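Local coordinates for protein rhizavidin (Rhizobium etli, PDB 3EW1) that binds biotin with high affinity as a dimeric member of the avidin family, at residues S17-M27 with G117-P125. Sequence-based numbering, arbitrary orientation.
Sequences SSWQNQSGSTM and GQDTFQYVP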
ATOM      1  N   SER B  17     -11.773  12.108   2.892  1.00 20.11           N
ATOM      2  CA  SER B  17     -13.015  11.322   2.973  1.00 20.11           C
ATOM      3  C   SER B  17     -12.934  10.179   3.949  1.00 20.87           C
ATOM      4  O   SER B  17     -11.877   9.586   4.143  1.00 20.08           O
ATOM      5  CB  SER B  17     -13.407  10.812   1.577  1.00 20.15           C
ATOM      6  OG  SER B  17     -12.361  10.103   0.939  1.00 20.87           O
ATOM      7  N   SER B  18     -14.082   9.848   4.517  1.00 20.40           N
ATOM      8  CA  SER B  18     -14.231   8.758   5.476  1.00 20.18           C
ATOM      9  C   SER B  18     -15.026   7.609   4.867  1.00 20.75           C
ATOM     10  O   SER B  18     -15.893   7.824   3.975  1.00 21.22           O
ATOM     11  CB  SER B  18     -14.952   9.259   6.720  1.00 20.59           C
ATOM     12  OG  SER B  18     -14.181  10.309   7.302  1.00 21.38           O
ATOM     13  N   TRP B  19     -14.763   6.411   5.373  1.00 20.96           N
ATOM     14  CA  TRP B  19     -15.217   5.156   4.795  1.00 21.11           C
ATOM     15  C   TRP B  19     -15.433   4.151   5.911  1.00 20.81           C
ATOM     16  O   TRP B  19     -14.724   4.194   6.954  1.00 20.76           O
ATOM     17  CB  TRP B  19     -14.171   4.624   3.802  1.00 21.27           C
ATOM     18  CG  TRP B  19     -13.830   5.636   2.765  1.00 20.43           C
ATOM     19  CD1 TRP B  19     -12.938   6.651   2.887  1.00 20.42           C
ATOM     20  CD2 TRP B  19     -14.410   5.778   1.450  1.00 20.34           C
ATOM     21  NE1 TRP B  19     -12.901   7.400   1.741  1.00 19.77           N
ATOM     22  CE2 TRP B  19     -13.813   6.897   0.852  1.00 20.45           C
ATOM     23  CE3 TRP B  19     -15.359   5.048   0.720  1.00 20.74           C
ATOM     24  CZ2 TRP B  19     -14.121   7.323  -0.426  1.00 20.16           C
ATOM     25  CZ3 TRP B  19     -15.678   5.475  -0.560  1.00 19.24           C
ATOM     26  CH2 TRP B  19     -15.068   6.606  -1.126  1.00 20.40           C
ATOM     27  N   GLN B  20     -16.428   3.284   5.720  1.00 20.50           N
ATOM     28  CA  GLN B  20     -16.735   2.191   6.646  1.00 20.41           C
ATOM     29  C   GLN B  20     -16.861   0.885   5.877  1.00 20.76           C
ATOM     30  O   GLN B  20     -17.601   0.830   4.882  1.00 20.01           O
ATOM     31  CB  GLN B  20     -18.047   2.471   7.381  1.00 21.28           C
ATOM     32  CG  GLN B  20     -18.347   1.436   8.434  1.00 24.09           C
ATOM     33  CD  GLN B  20     -19.768   1.525   8.923  1.00 28.71           C
ATOM     34  OE1 GLN B  20     -20.009   1.589  10.119  1.00 30.88           O
ATOM     35  NE2 GLN B  20     -20.726   1.533   7.987  1.00 29.52           N
ATOM     36  N   ASN B  21     -16.159  -0.174   6.285  1.00 20.71           N
ATOM     37  CA  ASN B  21     -16.372  -1.475   5.622  1.00 21.58           C
ATOM     38  C   ASN B  21     -17.474  -2.305   6.291  1.00 22.36           C
ATOM     39  O   ASN B  21     -18.071  -1.875   7.283  1.00 20.80           O
ATOM     40  CB  ASN B  21     -15.073  -2.283   5.398  1.00 22.09           C
ATOM     41  CG  ASN B  21     -14.510  -2.898   6.671  1.00 21.05           C
ATOM     42  OD1 ASN B  21     -15.178  -3.006   7.684  1.00 18.83           O
ATOM     43  ND2 ASN B  21     -13.232  -3.284   6.622  1.00 20.20           N
ATOM     44  N   GLN B  22     -17.745  -3.475   5.720  1.00 23.40           N
ATOM     45  CA  GLN B  22     -18.811  -4.357   6.187  1.00 25.69           C
ATOM     46  C   GLN B  22     -18.621  -4.931   7.598  1.00 26.62           C
ATOM     47  O   GLN B  22     -19.574  -5.494   8.187  1.00 26.65           O
ATOM     48  CB  GLN B  22     -19.019  -5.474   5.155  1.00 25.43           C
ATOM     49  CG  GLN B  22     -17.961  -6.600   5.162  1.00 28.57           C
ATOM     50  CD  GLN B  22     -16.552  -6.146   4.686  1.00 29.79           C
ATOM     51  OE1 GLN B  22     -16.421  -5.353   3.756  1.00 27.92           O
ATOM     52  NE2 GLN B  22     -15.518  -6.670   5.322  1.00 31.92           N
ATOM     53  N   SER B  23     -17.398  -4.812   8.128  1.00 26.91           N
ATOM     54  CA  SER B  23     -17.055  -5.323   9.452  1.00 27.54           C
ATOM     55  C   SER B  23     -17.115  -4.223  10.480  1.00 27.07           C
ATOM     56  O   SER B  23     -16.898  -4.456  11.703  1.00 28.44           O
ATOM     57  CB  SER B  23     -15.639  -5.898   9.445  1.00 28.98           C
ATOM     58  OG  SER B  23     -15.499  -6.928   8.496  1.00 32.16           O
ATOM     59  N   GLY B  24     -17.372  -3.007  10.002  1.00 26.22           N
ATOM     60  CA  GLY B  24     -17.473  -1.866  10.893  1.00 25.09           C
ATOM     61  C   GLY B  24     -16.162  -1.118  11.044  1.00 23.66           C
ATOM     62  O   GLY B  24     -16.088  -0.112  11.753  1.00 23.81           O
ATOM     63  N   SER B  25     -15.136  -1.589  10.345  1.00 23.45           N
ATOM     64  CA  SER B  25     -13.870  -0.881  10.375  1.00 22.71           C
ATOM     65  C   SER B  25     -14.013   0.417   9.598  1.00 22.39           C
ATOM     66  O   SER B  25     -14.821   0.499   8.662  1.00 22.49           O
ATOM     67  CB  SER B  25     -12.760  -1.749   9.802  1.00 23.01           C
ATOM     68  OG  SER B  25     -12.582  -2.887  10.630  1.00 24.17           O
ATOM     69  N   THR B  26     -13.291   1.446  10.035  1.00 21.59           N
ATOM     70  CA  THR B  26     -13.330   2.746   9.361  1.00 21.48           C
ATOM     71  C   THR B  26     -11.938   3.217   8.943  1.00 19.78           C
ATOM     72  O   THR B  26     -10.892   2.820   9.529  1.00 20.31           O
ATOM     73  CB  THR B  26     -13.990   3.819  10.254  1.00 21.57           C
ATOM     74  OG1 THR B  26     -13.323   3.843  11.529  1.00 24.71           O
ATOM     75  CG2 THR B  26     -15.483   3.533  10.442  1.00 23.25           C
ATOM     76  N   MET B  27     -11.899   4.016   7.890  1.00 19.66           N
ATOM     77  CA  MET B  27     -10.684   4.687   7.543  1.00 20.03           C
ATOM     78  C   MET B  27     -10.963   6.110   7.128  1.00 19.47           C
ATOM     79  O   MET B  27     -12.051   6.412   6.607  1.00 18.30           O
ATOM     80  CB  MET B  27      -9.900   3.922   6.485  1.00 20.67           C
ATOM     81  CG  MET B  27     -10.559   3.883   5.127  1.00 20.01           C
ATOM     82  SD  MET B  27      -9.519   2.950   3.956  1.00 21.91           S
ATOM     83  CE  MET B  27     -10.529   3.026   2.481  1.00 19.60           C
ATOM     84  N   GLY B 117      -8.658 -12.071   1.922  1.00 25.68           N
ATOM     85  CA  GLY B 117     -10.072 -11.726   2.095  1.00 25.34           C
ATOM     86  C   GLY B 117     -10.538 -10.603   1.191  1.00 24.73           C
ATOM     87  O   GLY B 117      -9.824 -10.163   0.307  1.00 23.85           O
ATOM     88  N   GLN B 118     -11.756 -10.146   1.433  1.00 25.25           N
ATOM     89  CA  GLN B 118     -12.322  -9.046   0.689  1.00 25.33           C
ATOM     90  C   GLN B 118     -13.001  -8.081   1.630  1.00 24.62           C
ATOM     91  O   GLN B 118     -13.673  -8.504   2.582  1.00 25.49           O
ATOM     92  CB  GLN B 118     -13.374  -9.553  -0.289  1.00 27.08           C
ATOM     93  CG  GLN B 118     -12.846 -10.305  -1.485  1.00 32.38           C
ATOM     94  CD  GLN B 118     -13.675 -11.550  -1.726  1.00 39.78           C
ATOM     95  OE1 GLN B 118     -14.570 -11.576  -2.580  1.00 43.34           O
ATOM     96  NE2 GLN B 118     -13.414 -12.584  -0.927  1.00 42.17           N
ATOM     97  N   ASP B 119     -12.871  -6.787   1.340  1.00 23.03           N
ATOM     98  CA  ASP B 119     -13.570  -5.740   2.088  1.00 21.85           C
ATOM     99  C   ASP B 119     -14.168  -4.792   1.070  1.00 22.05           C
ATOM    100  O   ASP B 119     -13.530  -4.491   0.069  1.00 20.67           O
ATOM    101  CB  ASP B 119     -12.607  -4.883   2.912  1.00 21.57           C
ATOM    102  CG  ASP B 119     -12.212  -5.495   4.215  1.00 22.71           C
ATOM    103  OD1 ASP B 119     -12.720  -6.558   4.613  1.00 24.86           O
ATOM    104  OD2 ASP B 119     -11.338  -4.889   4.867  1.00 21.36           O
ATOM    105  N   THR B 120     -15.371  -4.294   1.358  1.00 20.97           N
ATOM    106  CA  THR B 120     -15.969  -3.210   0.591  1.00 22.14           C
ATOM    107  C   THR B 120     -16.288  -2.070   1.540  1.00 21.40           C
ATOM    108  O   THR B 120     -17.021  -2.266   2.519  1.00 22.42           O
ATOM    109  CB  THR B 120     -17.265  -3.683  -0.132  1.00 22.56           C
ATOM    110  OG1 THR B 120     -16.901  -4.676  -1.086  1.00 24.83           O
ATOM    111  CG2 THR B 120     -17.991  -2.506  -0.865  1.00 23.31           C
ATOM    112  N   PHE B 121     -15.767  -0.884   1.214  1.00 18.94           N
ATOM    113  CA  PHE B 121     -15.891   0.316   2.024  1.00 19.25           C
ATOM    114  C   PHE B 121     -16.961   1.231   1.445  1.00 20.25           C
ATOM    115  O   PHE B 121     -16.877   1.542   0.273  1.00 21.67           O
ATOM    116  CB  PHE B 121     -14.533   1.066   2.023  1.00 20.29           C
ATOM    117  CG  PHE B 121     -13.438   0.339   2.748  1.00 19.58           C
ATOM    118  CD1 PHE B 121     -12.646  -0.628   2.095  1.00 15.94           C
ATOM    119  CD2 PHE B 121     -13.233   0.557   4.084  1.00 17.10           C
ATOM    120  CE1 PHE B 121     -11.605  -1.318   2.777  1.00 17.60           C
ATOM    121  CE2 PHE B 121     -12.173  -0.137   4.767  1.00 16.17           C
ATOM    122  CZ  PHE B 121     -11.424  -1.081   4.096  1.00 18.13           C
ATOM    123  N   GLN B 122     -17.888   1.704   2.288  1.00 20.48           N
ATOM    124  CA  GLN B 122     -18.874   2.704   1.873  1.00 20.98           C
ATOM    125  C   GLN B 122     -18.445   4.095   2.309  1.00 20.14           C
ATOM    126  O   GLN B 122     -17.939   4.274   3.440  1.00 19.19           O
ATOM    127  CB  GLN B 122     -20.234   2.417   2.534  1.00 21.19           C
ATOM    128  CG  GLN B 122     -20.756   1.055   2.234  1.00 25.18           C
ATOM    129  CD  GLN B 122     -20.977   0.788   0.759  1.00 28.51           C
ATOM    130  OE1 GLN B 122     -21.458   1.647   0.017  1.00 32.00           O
ATOM    131  NE2 GLN B 122     -20.633  -0.411   0.327  1.00 31.89           N
ATOM    132  N   TYR B 123     -18.658   5.086   1.445  1.00 20.98           N
ATOM    133  CA  TYR B 123     -18.384   6.461   1.773  1.00 20.70           C
ATOM    134  C   TYR B 123     -19.277   6.884   2.931  1.00 21.75           C
ATOM    135  O   TYR B 123     -20.477   6.543   2.954  1.00 21.86           O
ATOM    136  CB  TYR B 123     -18.608   7.359   0.542  1.00 21.67           C
ATOM    137  CG  TYR B 123     -18.537   8.817   0.853  1.00 22.60           C
ATOM    138  CD1 TYR B 123     -19.704   9.559   1.077  1.00 22.02           C
ATOM    139  CD2 TYR B 123     -17.303   9.461   0.978  1.00 21.11           C
ATOM    140  CE1 TYR B 123     -19.648  10.899   1.377  1.00 22.58           C
ATOM    141  CE2 TYR B 123     -17.224  10.810   1.292  1.00 20.62           C
ATOM    142  CZ  TYR B 123     -18.404  11.531   1.504  1.00 20.29           C
ATOM    143  OH  TYR B 123     -18.332  12.901   1.809  1.00 22.20           O
ATOM    144  N   VAL B 124     -18.694   7.628   3.874  1.00 21.41           N
ATOM    145  CA  VAL B 124     -19.389   8.165   5.042  1.00 22.74           C
ATOM    146  C   VAL B 124     -19.376   9.698   4.992  1.00 23.53           C
ATOM    147  O   VAL B 124     -18.319  10.306   5.050  1.00 23.31           O
ATOM    148  CB  VAL B 124     -18.688   7.646   6.337  1.00 23.52           C
ATOM    149  CG1 VAL B 124     -19.221   8.333   7.585  1.00 25.89           C
ATOM    150  CG2 VAL B 124     -18.817   6.143   6.428  1.00 23.87           C
ATOM    151  N   PRO B 125     -20.564  10.346   4.896  1.00 24.43           N
ATOM    152  CA  PRO B 125     -20.631  11.808   4.844  1.00 25.34           C
ATOM    153  C   PRO B 125     -20.199  12.440   6.169  1.00 25.07           C
ATOM    154  O   PRO B 125     -20.414  11.845   7.225  1.00 25.76           O
ATOM    155  CB  PRO B 125     -22.127  12.090   4.599  1.00 26.08           C
ATOM    156  CG  PRO B 125     -22.720  10.773   4.204  1.00 27.73           C
ATOM    157  CD  PRO B 125     -21.900   9.723   4.838  1.00 26.00           C
TER
HETATM  158  O   HOH W   1     -16.236  11.899   4.528  1.00 19.25           O
HETATM  159  O   HOH W   2     -12.881  -8.017   7.323  1.00 47.83           O
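Q20 and Q122 pair through both backbone amides, N of Q20 to O of Q122 at 2.9 Å with a second bond returning, where the first and last strands of the avidin beta barrel run antiparallel and close it. W19 and Y123 form the next, non-hydrogen-bonded pair, and their rings meet edge-to-face, planes 78° apart, the tyrosine supplying the edge. Y123 CB lies over the six-membered ring of W19, 3.7 Å from CZ3, while W19 NE1 bonds to S17 OG. With W19 replaced by an alanine, Y123 would probably lose the face it packs on and S17 OG its indole donor. The F121 ring lies between N21 CB on one face and M27 CE on the other.

N21, like D119, belongs to the biotin site, unoccupied in this chain. Its CB rests 3.6 Å from F121 CD2; CG is turned between backbone N and carbonyl carbon (chi1 74°); OD1 accepts from S23 N, an Asx turn, and, from the opposite face, S25 N; ND2 bonds weakly to D119 OD2, also bonded by W85 NE1. Q22 NE2 donates to D119 OD1 at 2.9 Å from above the carboxylate plane, and Q22 OE1 accepts from T120 N at 2.8 Å.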